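Local coordinates for protein putative tetR family transcriptional regulator (Streptomyces coelicolor A3, PDB 2Q24) that probably binds specific DNA sites and regulates transcription as a dimeric member of the TetR family, at residues 19-24 with 63-68; 35-40 with 56-61; 75-80 with 91-96; 160-165 with 177-182. All coordinates share one frame; numbering follows the deposited sequence. Where two conformers were deposited one is given.

Contact 1: 19-24 with 63-68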
loop_
_atom_site.group_PDB
_atom_site.type_symbol
_atom_site.label_atom_id
_atom_site.label_comp_id
_atom_site.label_asym_id
_atom_site.label_seq_id
_atom_site.Cartn_x
_atom_site.Cartn_y
_atom_site.Cartn_z
ATOM N N LYS B 19 16.029 7.424 -2.607
ATOM C CA LYS B 19 17.389 6.942 -2.813
ATOM C C LYS B 19 17.905 6.099 -1.681
ATOM O O LYS B 19 18.497 5.041 -1.917
ATOM C CB LYS B 19 18.362 8.087 -3.142
ATOM C CG LYS B 19 18.492 8.306 -4.627
ATOM C CD LYS B 19 19.228 9.584 -4.964
ATOM C CE LYS B 19 20.585 9.641 -4.325
ATOM N NZ LYS B 19 21.424 10.789 -4.824
ATOM N N ILE B 20 17.666 6.558 -0.455
ATOM C CA ILE B 20 18.122 5.860 0.732
ATOM C C ILE B 20 17.434 4.523 0.781
ATOM O O ILE B 20 18.085 3.491 1.002
ATOM C CB ILE B 20 17.821 6.669 2.037
ATOM C CG1 ILE B 20 18.793 7.855 2.165
ATOM C CG2 ILE B 20 17.993 5.788 3.282
ATOM C CD1 ILE B 20 18.403 8.846 3.306
ATOM N N LEU B 21 16.106 4.552 0.585
ATOM C CA LEU B 21 15.313 3.334 0.738
ATOM C C LEU B 21 15.621 2.290 -0.331
ATOM O O LEU B 21 15.719 1.112 -0.024
ATOM C CB LEU B 21 13.811 3.656 0.810
ATOM C CG LEU B 21 13.473 4.568 2.007
ATOM C CD1 LEU B 21 11.984 4.843 2.028
ATOM C CD2 LEU B 21 13.939 3.964 3.375
ATOM N N ALA B 22 15.834 2.732 -1.569
ATOM C CA ALA B 22 16.244 1.834 -2.648
ATOM C C ALA B 22 17.591 1.184 -2.318
ATOM O O ALA B 22 17.754 -0.037 -2.428
ATOM C CB ALA B 22 16.323 2.597 -3.966
ATOM N N ALA B 23 18.542 2.005 -1.879
ATOM C CA ALA B 23 19.855 1.513 -1.437
ATOM C C ALA B 23 19.750 0.549 -0.244
ATOM O O ALA B 23 20.430 -0.494 -0.227
ATOM C CB ALA B 23 20.809 2.697 -1.108
ATOM N N ALA B 24 18.898 0.871 0.742
ATOM C CA ALA B 24 18.645 -0.030 1.856
ATOM C C ALA B 24 18.143 -1.402 1.415
ATOM O O ALA B 24 18.595 -2.424 1.909
ATOM C CB ALA B 24 17.650 0.614 2.847
ATOM N N GLU B 63 12.213 -1.432 8.053
ATOM C CA GLU B 63 10.741 -1.346 7.840
ATOM C C GLU B 63 10.360 -0.369 6.739
ATOM O O GLU B 63 9.584 -0.708 5.823
ATOM C CB GLU B 63 10.004 -0.983 9.140
ATOM C CG GLU B 63 8.535 -0.741 8.848
ATOM C CD GLU B 63 7.684 -0.532 10.051
ATOM O OE1 GLU B 63 8.076 -0.942 11.157
ATOM O OE2 GLU B 63 6.614 0.091 9.864
ATOM N N ALA B 64 10.877 0.858 6.819
ATOM C CA ALA B 64 10.626 1.875 5.766
ATOM C C ALA B 64 11.050 1.425 4.354
ATOM O O ALA B 64 10.327 1.642 3.366
ATOM C CB ALA B 64 11.325 3.184 6.125
ATOM N N ALA B 65 12.214 0.779 4.264
ATOM C CA ALA B 65 12.731 0.242 2.988
ATOM C C ALA B 65 11.791 -0.800 2.404
ATOM O O ALA B 65 11.435 -0.717 1.196
ATOM C CB ALA B 65 14.096 -0.369 3.155
ATOM N N TYR B 66 11.374 -1.754 3.250
ATOM C CA TYR B 66 10.404 -2.763 2.812
ATOM C C TYR B 66 9.084 -2.101 2.350
ATOM O O TYR B 66 8.567 -2.447 1.283
ATOM C CB TYR B 66 10.148 -3.828 3.910
ATOM C CG TYR B 66 9.134 -4.880 3.454
ATOM C CD1 TYR B 66 9.508 -5.950 2.591
ATOM C CD2 TYR B 66 7.808 -4.808 3.880
ATOM C CE1 TYR B 66 8.557 -6.890 2.188
ATOM C CE2 TYR B 66 6.880 -5.746 3.489
ATOM C CZ TYR B 66 7.258 -6.759 2.635
ATOM O OH TYR B 66 6.300 -7.662 2.241
ATOM N N ARG B 67 8.541 -1.180 3.142
ATOM C CA ARG B 67 7.268 -0.554 2.805
ATOM C C ARG B 67 7.366 0.246 1.535
ATOM O O ARG B 67 6.421 0.302 0.733
ATOM C CB ARG B 67 6.837 0.364 3.954
ATOM C CG ARG B 67 6.384 -0.424 5.166
ATOM C CD ARG B 67 6.033 0.482 6.365
ATOM N NE ARG B 67 4.895 1.361 6.088
ATOM C CZ ARG B 67 4.316 2.140 6.980
ATOM N NH1 ARG B 67 4.795 2.173 8.230
ATOM N NH2 ARG B 67 3.279 2.900 6.627
ATOM N N ASN B 68 8.516 0.913 1.344
ATOM C CA ASN B 68 8.737 1.649 0.115
ATOM C C ASN B 68 8.785 0.728 -1.099
ATOM O O ASN B 68 8.247 1.070 -2.155
ATOM C CB ASN B 68 10.063 2.442 0.225
ATOM C CG ASN B 68 10.344 3.252 -1.025
ATOM O OD1 ASN B 68 11.225 2.904 -1.788
ATOM N ND2 ASN B 68 9.598 4.347 -1.221
#
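In the amino-terminal, predicted DNA-binding part of this TetR-family protein, the first helix, 17-31, crosses the long helix 58-75 almost at a right angle, and Leu21 is the side chain that fills the crossing. The two short axes approach to 8.5 Å with a signed crossing angle of -95°. Small side chains allow this close passage: CB of Ala24 meets CB of Ala65 at 3.7 Å, and the CA atoms of Leu21 and Ala65 come within 4.6 Å. Leu21 divides its two methyls between successive turns of the partner helix. CD2 packs on CB of Ala64 at 3.9 Å, beside the backbone N of Ala65; CD1 lies 3.6 Å from CB of Asn68, one turn further on. Asn68 carries its CG opposite the backbone N (chi1 -179°), which carries the amide slantwise across the stem of Leu21, its OD1 3.7 Å from the leucine CB. The ND2 end is hydrogen-bonded to Asp18 and to Asp124 of the second subunit. On another side of helix 58-75, Arg67 NH1 forms a salt bridge to Glu63 OE2 (3.2 Å), and Arg67 NH2 bonds to Pro121 O of the second subunit. The crossing itself has no hydrogen bond between its segments and is held by apolar packing, whereas the nitrogens ND2 of Asn68 and NH1 and NH2 of Arg67 find their partners elsewhere, some of them across the dimer interface.

Contact 2: 35-40 with 56-61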
loop_
_atom_site.group_PDB
_atom_site.type_symbol
_atom_site.label_atom_id
_atom_site.label_comp_id
_atom_site.label_asym_id
_atom_site.label_seq_id
_atom_site.Cartn_x
_atom_site.Cartn_y
_atom_site.Cartn_z
ATOM N N ALA B 35 24.807 -5.969 7.160
ATOM C CA ALA B 35 24.771 -4.695 6.457
ATOM C C ALA B 35 25.317 -3.573 7.340
ATOM O O ALA B 35 24.951 -3.444 8.504
ATOM C CB ALA B 35 23.363 -4.386 6.012
ATOM N N HIS B 36 26.236 -2.800 6.780
ATOM C CA HIS B 36 26.759 -1.626 7.453
ATOM C C HIS B 36 25.950 -0.453 6.962
ATOM O O HIS B 36 25.724 -0.319 5.753
ATOM C CB HIS B 36 28.234 -1.444 7.109
ATOM C CG HIS B 36 29.152 -2.267 7.951
ATOM N ND1 HIS B 36 29.619 -3.505 7.562
ATOM C CD2 HIS B 36 29.671 -2.037 9.178
ATOM C CE1 HIS B 36 30.411 -3.991 8.502
ATOM N NE2 HIS B 36 30.455 -3.121 9.495
ATOM N N LEU B 37 25.505 0.397 7.879
ATOM C CA LEU B 37 24.688 1.548 7.511
ATOM C C LEU B 37 25.444 2.567 6.642
ATOM O O LEU B 37 24.823 3.230 5.791
ATOM C CB LEU B 37 24.077 2.219 8.751
ATOM C CG LEU B 37 23.093 1.345 9.546
ATOM C CD1 LEU B 37 22.627 2.061 10.800
ATOM C CD2 LEU B 37 21.905 0.917 8.661
ATOM N N GLU B 38 26.759 2.670 6.867
ATOM C CA GLU B 38 27.681 3.452 6.014
ATOM C C GLU B 38 27.606 3.064 4.530
ATOM O O GLU B 38 27.648 3.955 3.674
ATOM C CB GLU B 38 29.135 3.395 6.532
ATOM N N ARG B 39 27.464 1.755 4.227
ATOM C CA ARG B 39 27.323 1.287 2.836
ATOM C C ARG B 39 26.025 1.773 2.168
ATOM O O ARG B 39 26.037 2.172 1.001
ATOM C CB ARG B 39 27.469 -0.245 2.708
ATOM C CG ARG B 39 27.251 -0.765 1.285
ATOM C CD ARG B 39 28.094 -1.987 0.955
ATOM N NE ARG B 39 27.316 -3.226 0.974
ATOM C CZ ARG B 39 26.844 -3.838 -0.111
ATOM N NH1 ARG B 39 27.057 -3.329 -1.323
ATOM N NH2 ARG B 39 26.143 -4.962 0.015
ATOM N N ILE B 40 24.914 1.740 2.920
ATOM C CA ILE B 40 23.611 2.251 2.475
ATOM C C ILE B 40 23.651 3.749 2.225
ATOM O O ILE B 40 23.222 4.218 1.163
ATOM C CB ILE B 40 22.453 1.926 3.487
ATOM C CG1 ILE B 40 22.311 0.406 3.626
ATOM C CG2 ILE B 40 21.127 2.639 3.047
ATOM C CD1 ILE B 40 21.377 -0.079 4.724
ATOM N N PRO B 56 16.282 6.662 12.811
ATOM C CA PRO B 56 17.109 6.702 14.007
ATOM C C PRO B 56 17.435 5.317 14.550
ATOM O O PRO B 56 18.040 5.189 15.614
ATOM C CB PRO B 56 16.221 7.444 15.027
ATOM C CG PRO B 56 14.994 7.880 14.269
ATOM C CD PRO B 56 14.876 6.926 13.138
ATOM N N THR B 57 17.031 4.293 13.815
ATOM C CA THR B 57 17.100 2.941 14.288
ATOM C C THR B 57 17.280 2.087 13.034
ATOM O O THR B 57 16.703 2.382 11.983
ATOM C CB THR B 57 15.768 2.646 15.050
ATOM O OG1 THR B 57 15.990 2.657 16.483
ATOM C CG2 THR B 57 15.140 1.370 14.631
ATOM N N ARG B 58 18.066 1.029 13.134
ATOM C CA ARG B 58 18.236 0.126 12.006
ATOM C C ARG B 58 16.899 -0.505 11.614
ATOM O O ARG B 58 16.574 -0.620 10.418
ATOM C CB ARG B 58 19.243 -0.968 12.373
ATOM C CG ARG B 58 19.581 -1.891 11.232
ATOM C CD ARG B 58 20.389 -3.078 11.733
ATOM N NE ARG B 58 21.819 -2.750 11.779
ATOM C CZ ARG B 58 22.695 -3.100 10.830
ATOM N NH1 ARG B 58 22.303 -3.810 9.772
ATOM N NH2 ARG B 58 23.966 -2.752 10.944
ATOM N N GLU B 59 16.122 -0.928 12.616
ATOM C CA GLU B 59 14.826 -1.539 12.296
ATOM C C GLU B 59 13.825 -0.568 11.652
ATOM O O GLU B 59 12.986 -0.980 10.844
ATOM C CB GLU B 59 14.201 -2.344 13.455
ATOM C CG GLU B 59 14.661 -2.119 14.853
ATOM C CD GLU B 59 16.155 -2.304 15.075
ATOM O OE1 GLU B 59 16.671 -3.444 15.059
ATOM O OE2 GLU B 59 16.807 -1.276 15.287
ATOM N N ALA B 60 13.922 0.714 11.991
ATOM C CA ALA B 60 13.053 1.697 11.347
ATOM C C ALA B 60 13.444 1.834 9.858
ATOM O O ALA B 60 12.577 1.958 8.981
ATOM C CB ALA B 60 13.139 2.987 12.042
ATOM N N LEU B 61 14.745 1.805 9.593
ATOM C CA LEU B 61 15.260 1.810 8.196
ATOM C C LEU B 61 14.795 0.596 7.419
ATOM O O LEU B 61 14.292 0.721 6.304
ATOM C CB LEU B 61 16.805 1.945 8.154
ATOM C CG LEU B 61 17.397 2.071 6.748
ATOM C CD1 LEU B 61 16.802 3.302 6.027
ATOM C CD2 LEU B 61 18.951 2.119 6.773
#
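Arg58 and Ala35 make the polar half of this contact, a two-pronged grip on a single carbonyl oxygen. Arg58 NH2 donates to Ala35 O over 2.7 Å, nearly in line with the C=O bond, and NH1 donates to the same atom over 3.0 Å at a less straight N-H...O angle of 136°. The oxygen sits at the end-on edge of the guanidinium, close to its plane, so both bonds work together to fix the rotation of that flat group. The arginine stem leaves its helix extended, then bends at chi3 (-86°) to bring the two nitrogens to the carbonyl. Because Ala35 directly precedes His36, the N-cap of helix 37-43, the grip ties down the turn leading into that helix.

The apolar half gathers on one methyl, Leu61 CD2. Leu37 CD2 touches it at 3.7 Å, the two leucines lying flank to flank and pointing opposite ways, while Ile40 CD1 meets it tip to tip at 3.9 Å. Phe28 of helix 17-31 packs against Ala35, Ile40 and Arg58, and Leu51 of helix 48-54 adds to the layer around Ile40 and Leu61.

A short helix held this way against the start of helix 58-75, with helix 48-54 alongside, is the three-dimensional setting of the TetR-type helix-turn-helix, which is predicted to span residues 36-55.

Contact 3: 75-80 with 91-96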
loop_
_atom_site.group_PDB
_atom_site.type_symbol
_atom_site.label_atom_id
_atom_site.label_comp_id
_atom_site.label_asym_id
_atom_site.label_seq_id
_atom_site.Cartn_x
_atom_site.Cartn_y
_atom_site.Cartn_z
ATOM N N ASP B 75 2.328 0.894 -7.066
ATOM C CA ASP B 75 2.015 2.184 -7.642
ATOM C C ASP B 75 2.484 2.238 -9.112
ATOM O O ASP B 75 2.251 3.227 -9.766
ATOM C CB ASP B 75 2.721 3.256 -6.809
ATOM C CG ASP B 75 2.055 3.480 -5.415
ATOM O OD1 ASP B 75 0.977 2.977 -5.170
ATOM O OD2 ASP B 75 2.681 4.144 -4.578
ATOM N N SER B 76 3.196 1.206 -9.566
ATOM C CA SER B 76 3.592 1.127 -10.960
ATOM C C SER B 76 2.392 0.758 -11.855
ATOM O O SER B 76 2.471 0.946 -13.079
ATOM C CB SER B 76 4.730 0.062 -11.162
ATOM O OG SER B 76 4.259 -1.244 -10.885
ATOM N N VAL B 77 1.283 0.267 -11.268
ATOM C CA VAL B 77 0.201 -0.304 -12.099
ATOM C C VAL B 77 -0.486 0.694 -13.045
ATOM O O VAL B 77 -0.617 0.403 -14.242
ATOM C CB VAL B 77 -0.844 -1.071 -11.272
ATOM C CG1 VAL B 77 -2.076 -1.402 -12.137
ATOM C CG2 VAL B 77 -0.174 -2.370 -10.671
ATOM N N PRO B 78 -0.910 1.876 -12.527
ATOM C CA PRO B 78 -1.541 2.817 -13.465
ATOM C C PRO B 78 -0.637 3.209 -14.662
ATOM O O PRO B 78 -1.106 3.252 -15.805
ATOM C CB PRO B 78 -1.913 4.031 -12.573
ATOM C CG PRO B 78 -2.003 3.474 -11.170
ATOM C CD PRO B 78 -0.939 2.379 -11.137
ATOM N N GLY B 79 0.622 3.516 -14.383
ATOM C CA GLY B 79 1.548 3.887 -15.425
ATOM C C GLY B 79 1.766 2.780 -16.423
ATOM O O GLY B 79 1.831 3.043 -17.646
ATOM N N LEU B 80 1.896 1.536 -15.931
ATOM C CA LEU B 80 2.079 0.406 -16.865
ATOM C C LEU B 80 0.847 0.195 -17.765
ATOM O O LEU B 80 0.955 -0.023 -18.988
ATOM C CB LEU B 80 2.441 -0.855 -16.094
ATOM C CG LEU B 80 3.848 -0.876 -15.481
ATOM C CD1 LEU B 80 3.955 -2.124 -14.540
ATOM C CD2 LEU B 80 4.974 -0.998 -16.624
ATOM N N ARG B 91 2.404 -8.766 -17.582
ATOM C CA ARG B 91 3.695 -9.433 -17.741
ATOM C C ARG B 91 4.854 -8.606 -17.162
ATOM O O ARG B 91 5.674 -9.120 -16.423
ATOM C CB ARG B 91 3.938 -9.752 -19.240
ATOM C CG ARG B 91 5.360 -10.237 -19.607
ATOM C CD ARG B 91 5.458 -10.732 -21.061
ATOM N NE ARG B 91 4.310 -11.571 -21.475
ATOM C CZ ARG B 91 4.249 -12.915 -21.457
ATOM N NH1 ARG B 91 5.269 -13.666 -21.070
ATOM N NH2 ARG B 91 3.145 -13.506 -21.845
ATOM N N ALA B 92 4.925 -7.312 -17.533
ATOM C CA ALA B 92 6.019 -6.451 -17.013
ATOM C C ALA B 92 5.952 -6.377 -15.511
ATOM O O ALA B 92 6.971 -6.483 -14.802
ATOM C CB ALA B 92 5.980 -5.060 -17.640
ATOM N N TRP B 93 4.743 -6.227 -14.984
ATOM C CA TRP B 93 4.598 -6.132 -13.530
ATOM C C TRP B 93 4.971 -7.420 -12.794
ATOM O O TRP B 93 5.539 -7.387 -11.715
ATOM C CB TRP B 93 3.150 -5.727 -13.198
ATOM C CG TRP B 93 2.925 -5.439 -11.709
ATOM C CD1 TRP B 93 3.035 -4.221 -11.063
ATOM C CD2 TRP B 93 2.554 -6.394 -10.728
ATOM N NE1 TRP B 93 2.740 -4.379 -9.712
ATOM C CE2 TRP B 93 2.453 -5.707 -9.477
ATOM C CE3 TRP B 93 2.312 -7.785 -10.773
ATOM C CZ2 TRP B 93 2.064 -6.357 -8.303
ATOM C CZ3 TRP B 93 1.923 -8.450 -9.571
ATOM C CH2 TRP B 93 1.836 -7.732 -8.355
ATOM N N THR B 94 4.647 -8.569 -13.342
ATOM C CA THR B 94 5.026 -9.809 -12.711
ATOM C C THR B 94 6.551 -9.956 -12.550
ATOM O O THR B 94 6.999 -10.521 -11.620
ATOM C CB THR B 94 4.428 -11.052 -13.407
ATOM O OG1 THR B 94 4.985 -11.223 -14.688
ATOM C CG2 THR B 94 2.946 -11.000 -13.444
ATOM N N ARG B 95 7.321 -9.435 -13.490
ATOM C CA ARG B 95 8.783 -9.384 -13.312
ATOM C C ARG B 95 9.147 -8.492 -12.112
ATOM O O ARG B 95 10.020 -8.844 -11.309
ATOM C CB ARG B 95 9.498 -8.955 -14.623
ATOM C CG ARG B 95 9.440 -9.990 -15.719
ATOM C CD ARG B 95 10.344 -9.679 -16.994
ATOM N NE ARG B 95 11.655 -9.221 -16.579
ATOM C CZ ARG B 95 12.734 -9.997 -16.431
ATOM N NH1 ARG B 95 12.685 -11.299 -16.710
ATOM N NH2 ARG B 95 13.873 -9.445 -16.016
ATOM N N ARG B 96 8.459 -7.359 -11.968
ATOM C CA ARG B 96 8.688 -6.469 -10.806
ATOM C C ARG B 96 8.277 -7.159 -9.514
ATOM O O ARG B 96 8.924 -6.991 -8.474
ATOM C CB ARG B 96 7.936 -5.118 -10.961
ATOM C CG ARG B 96 8.408 -4.284 -12.185
ATOM C CD ARG B 96 9.912 -4.027 -12.136
ATOM N NE ARG B 96 10.235 -3.026 -11.156
ATOM C CZ ARG B 96 11.309 -3.029 -10.359
ATOM N NH1 ARG B 96 12.207 -4.022 -10.366
ATOM N NH2 ARG B 96 11.471 -2.003 -9.533
#
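The indole of Trp93 is the flat group here, and it is met at its edge by Ser76, whose OG lies in the ring plane 3.2 Å from CD1, and by CD1 of Leu80, which also stands near that plane. Val77 approaches the same five-membered portion obliquely, its CG2 3.7 Å from NE1. From helix 125-142, Ile129, Leu133 and Leu136 also pack on the tryptophan, as does Leu159 of helix 152-165. The short helix 77-83 here lies against helix 86-106, in the all-helical part of a TetR-type regulator that follows the long helix 58-75.

With CG opposite its backbone N (chi1 -173°), Trp93 sends the ring out from its own helix toward residues 76 and 77. Leu80, one turn further along, crosses the tryptophan side chain at about a right angle: its CD1 rests 3.9 Å from Trp93 CB, and its CD2 reaches CB of Ala92 at a looser 4.3 Å. Apolar packing thus continues from the ring edge down to the helix surface.

The segments share no hydrogen bond, yet the indole N-H is not left without a partner. Both NE1 of Trp93 and OG of Ser76 bond to the carbonyl oxygen of Leu73, near the end of helix 58-75. Ser76 can turn back to it because OG stands between its own backbone N and carbonyl carbon, at a chi1 of 66°.

Contact 4: 160-165 with 177-182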
loop_
_atom_site.group_PDB
_atom_site.type_symbol
_atom_site.label_atom_id
_atom_site.label_comp_id
_atom_site.label_asym_id
_atom_site.label_seq_id
_atom_site.Cartn_x
_atom_site.Cartn_y
_atom_site.Cartn_z
ATOM N N ALA B 160 4.695 -16.040 -6.073
ATOM C CA ALA B 160 5.438 -16.300 -4.835
ATOM C C ALA B 160 6.233 -17.586 -4.974
ATOM O O ALA B 160 7.359 -17.643 -4.518
ATOM C CB ALA B 160 4.529 -16.401 -3.656
ATOM N N GLY B 161 5.621 -18.598 -5.592
ATOM C CA GLY B 161 6.283 -19.879 -5.739
ATOM C C GLY B 161 7.508 -19.799 -6.638
ATOM O O GLY B 161 8.543 -20.426 -6.372
ATOM N N ILE B 162 7.380 -19.027 -7.714
ATOM C CA ILE B 162 8.501 -18.818 -8.651
ATOM C C ILE B 162 9.645 -18.144 -7.904
ATOM O O ILE B 162 10.793 -18.516 -8.059
ATOM C CB ILE B 162 8.065 -17.941 -9.851
ATOM C CG1 ILE B 162 7.007 -18.755 -10.641
ATOM C CG2 ILE B 162 9.281 -17.588 -10.784
ATOM C CD1 ILE B 162 6.392 -18.010 -11.802
ATOM N N ALA B 163 9.324 -17.134 -7.110
ATOM C CA ALA B 163 10.387 -16.453 -6.274
ATOM C C ALA B 163 11.097 -17.386 -5.313
ATOM O O ALA B 163 12.341 -17.361 -5.151
ATOM C CB ALA B 163 9.768 -15.273 -5.520
ATOM N N LEU B 164 10.342 -18.308 -4.723
ATOM C CA LEU B 164 10.964 -19.275 -3.832
ATOM C C LEU B 164 11.829 -20.315 -4.533
ATOM O O LEU B 164 12.846 -20.729 -3.983
ATOM C CB LEU B 164 9.907 -19.996 -2.990
ATOM C CG LEU B 164 9.106 -19.122 -2.031
ATOM C CD1 LEU B 164 7.964 -19.977 -1.499
ATOM C CD2 LEU B 164 9.991 -18.629 -0.870
ATOM N N THR B 165 11.448 -20.748 -5.729
ATOM C CA THR B 165 12.230 -21.770 -6.399
ATOM C C THR B 165 13.384 -21.205 -7.221
ATOM O O THR B 165 14.373 -21.904 -7.468
ATOM C CB THR B 165 11.363 -22.615 -7.370
ATOM O OG1 THR B 165 10.757 -21.758 -8.324
ATOM C CG2 THR B 165 10.262 -23.394 -6.609
ATOM N N ARG B 177 11.211 -18.222 -17.693
ATOM C CA ARG B 177 10.419 -19.317 -18.296
ATOM C C ARG B 177 9.165 -19.722 -17.491
ATOM O O ARG B 177 8.111 -19.989 -18.080
ATOM C CB ARG B 177 11.251 -20.547 -18.623
ATOM C CG ARG B 177 12.290 -20.235 -19.782
ATOM C CD ARG B 177 13.013 -21.474 -20.290
ATOM N NE ARG B 177 13.629 -22.261 -19.226
ATOM C CZ ARG B 177 14.867 -22.142 -18.780
ATOM N NH1 ARG B 177 15.727 -21.287 -19.338
ATOM N NH2 ARG B 177 15.252 -22.925 -17.779
ATOM N N LEU B 178 9.284 -19.718 -16.163
ATOM C CA LEU B 178 8.111 -19.983 -15.287
ATOM C C LEU B 178 7.074 -18.881 -15.379
ATOM O O LEU B 178 5.878 -19.149 -15.443
ATOM C CB LEU B 178 8.582 -20.139 -13.840
ATOM C CG LEU B 178 9.337 -21.447 -13.556
ATOM C CD1 LEU B 178 9.912 -21.359 -12.152
ATOM C CD2 LEU B 178 8.357 -22.654 -13.622
ATOM N N LEU B 179 7.520 -17.620 -15.407
ATOM C CA LEU B 179 6.587 -16.525 -15.642
ATOM C C LEU B 179 5.846 -16.723 -16.965
ATOM O O LEU B 179 4.627 -16.551 -17.010
ATOM C CB LEU B 179 7.264 -15.128 -15.617
ATOM C CG LEU B 179 7.643 -14.609 -14.204
ATOM C CD1 LEU B 179 8.397 -13.271 -14.319
ATOM C CD2 LEU B 179 6.404 -14.438 -13.296
ATOM N N ASP B 180 6.565 -17.126 -18.006
ATOM C CA ASP B 180 5.947 -17.323 -19.326
ATOM C C ASP B 180 4.874 -18.425 -19.239
ATOM O O ASP B 180 3.788 -18.292 -19.814
ATOM C CB ASP B 180 7.013 -17.695 -20.348
ATOM C CG ASP B 180 7.861 -16.477 -20.776
ATOM O OD1 ASP B 180 7.495 -15.326 -20.435
ATOM O OD2 ASP B 180 8.921 -16.663 -21.405
ATOM N N LEU B 181 5.186 -19.485 -18.512
ATOM C CA LEU B 181 4.298 -20.639 -18.391
ATOM C C LEU B 181 3.033 -20.216 -17.676
ATOM O O LEU B 181 1.918 -20.550 -18.108
ATOM C CB LEU B 181 4.968 -21.782 -17.626
ATOM C CG LEU B 181 4.141 -23.016 -17.337
ATOM C CD1 LEU B 181 3.637 -23.710 -18.620
ATOM C CD2 LEU B 181 5.010 -23.966 -16.541
ATOM N N VAL B 182 3.200 -19.464 -16.592
ATOM C CA VAL B 182 2.015 -18.992 -15.791
ATOM C C VAL B 182 1.150 -18.041 -16.617
ATOM O O VAL B 182 -0.071 -18.192 -16.655
ATOM C CB VAL B 182 2.475 -18.313 -14.477
ATOM C CG1 VAL B 182 1.334 -17.534 -13.847
ATOM C CG2 VAL B 182 2.980 -19.398 -13.517
#
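Ile162 reaches across to Leu178 with its terminal methyl, CD1 lying 3.7 Å from the leucine CB. The two side chains run past each other in opposite directions, and CG2 of Ile162, on the other branch, comes within 4.1 Å of Leu178 CD1. The same Ile162 CD1 is met by two further residues of the partner helix: CD2 of Leu179 at 3.9 Å, and CG2 of Val182, one turn on from Leu178, at 4.1 Å. One isoleucine methyl thus settles among three side chains of a single helix face. Its torsions account for the reach, since CG1 is opposite the carbonyl carbon (chi1 -65°) and the chain then continues fully extended to CD1 (chi2 176°). Closer to solvent, Thr165 crosses the end of Leu178, with OG1 3.9 Å from CD1.

These residues join helices 152-165 and 172-185, a nearly antiparallel pair in the helical carboxy-terminal part of the protein, a region matching the SbtR-like family. Their local axes stay 10.4 Å apart at an angle of 161°, a spacing bridged by branched aliphatic side chains.

Beyond this layer lies helix 86-106, which touches both partners: Ile98 packs on Ile162, and Thr94 and Arg95 on Leu179. Met155, from the other end of helix 152-165, lies against Val182.

Contacts 1 and 2 form one continuous body: their centres are 10 Å apart, both use helix 58-75, and CG2 of Ile40 packs 3.7 Å from the backbone N of Ala24, so the predicted helix-turn-helix rests directly on the first helix. Contacts 3 and 4 pair up similarly further along the chain, with centres 16 Å apart and a salt bridge of 2.8 Å from Arg91 NH1 to Asp180 OD1. The pairs do not touch: contacts 1 and 3 come to about 7 Å between nearest atoms, while contacts 2 and 4 lie about 31 Å apart, centre to centre. Helix 58-75 runs toward contact 3, and contacts 1 and 3 both touch the second subunit.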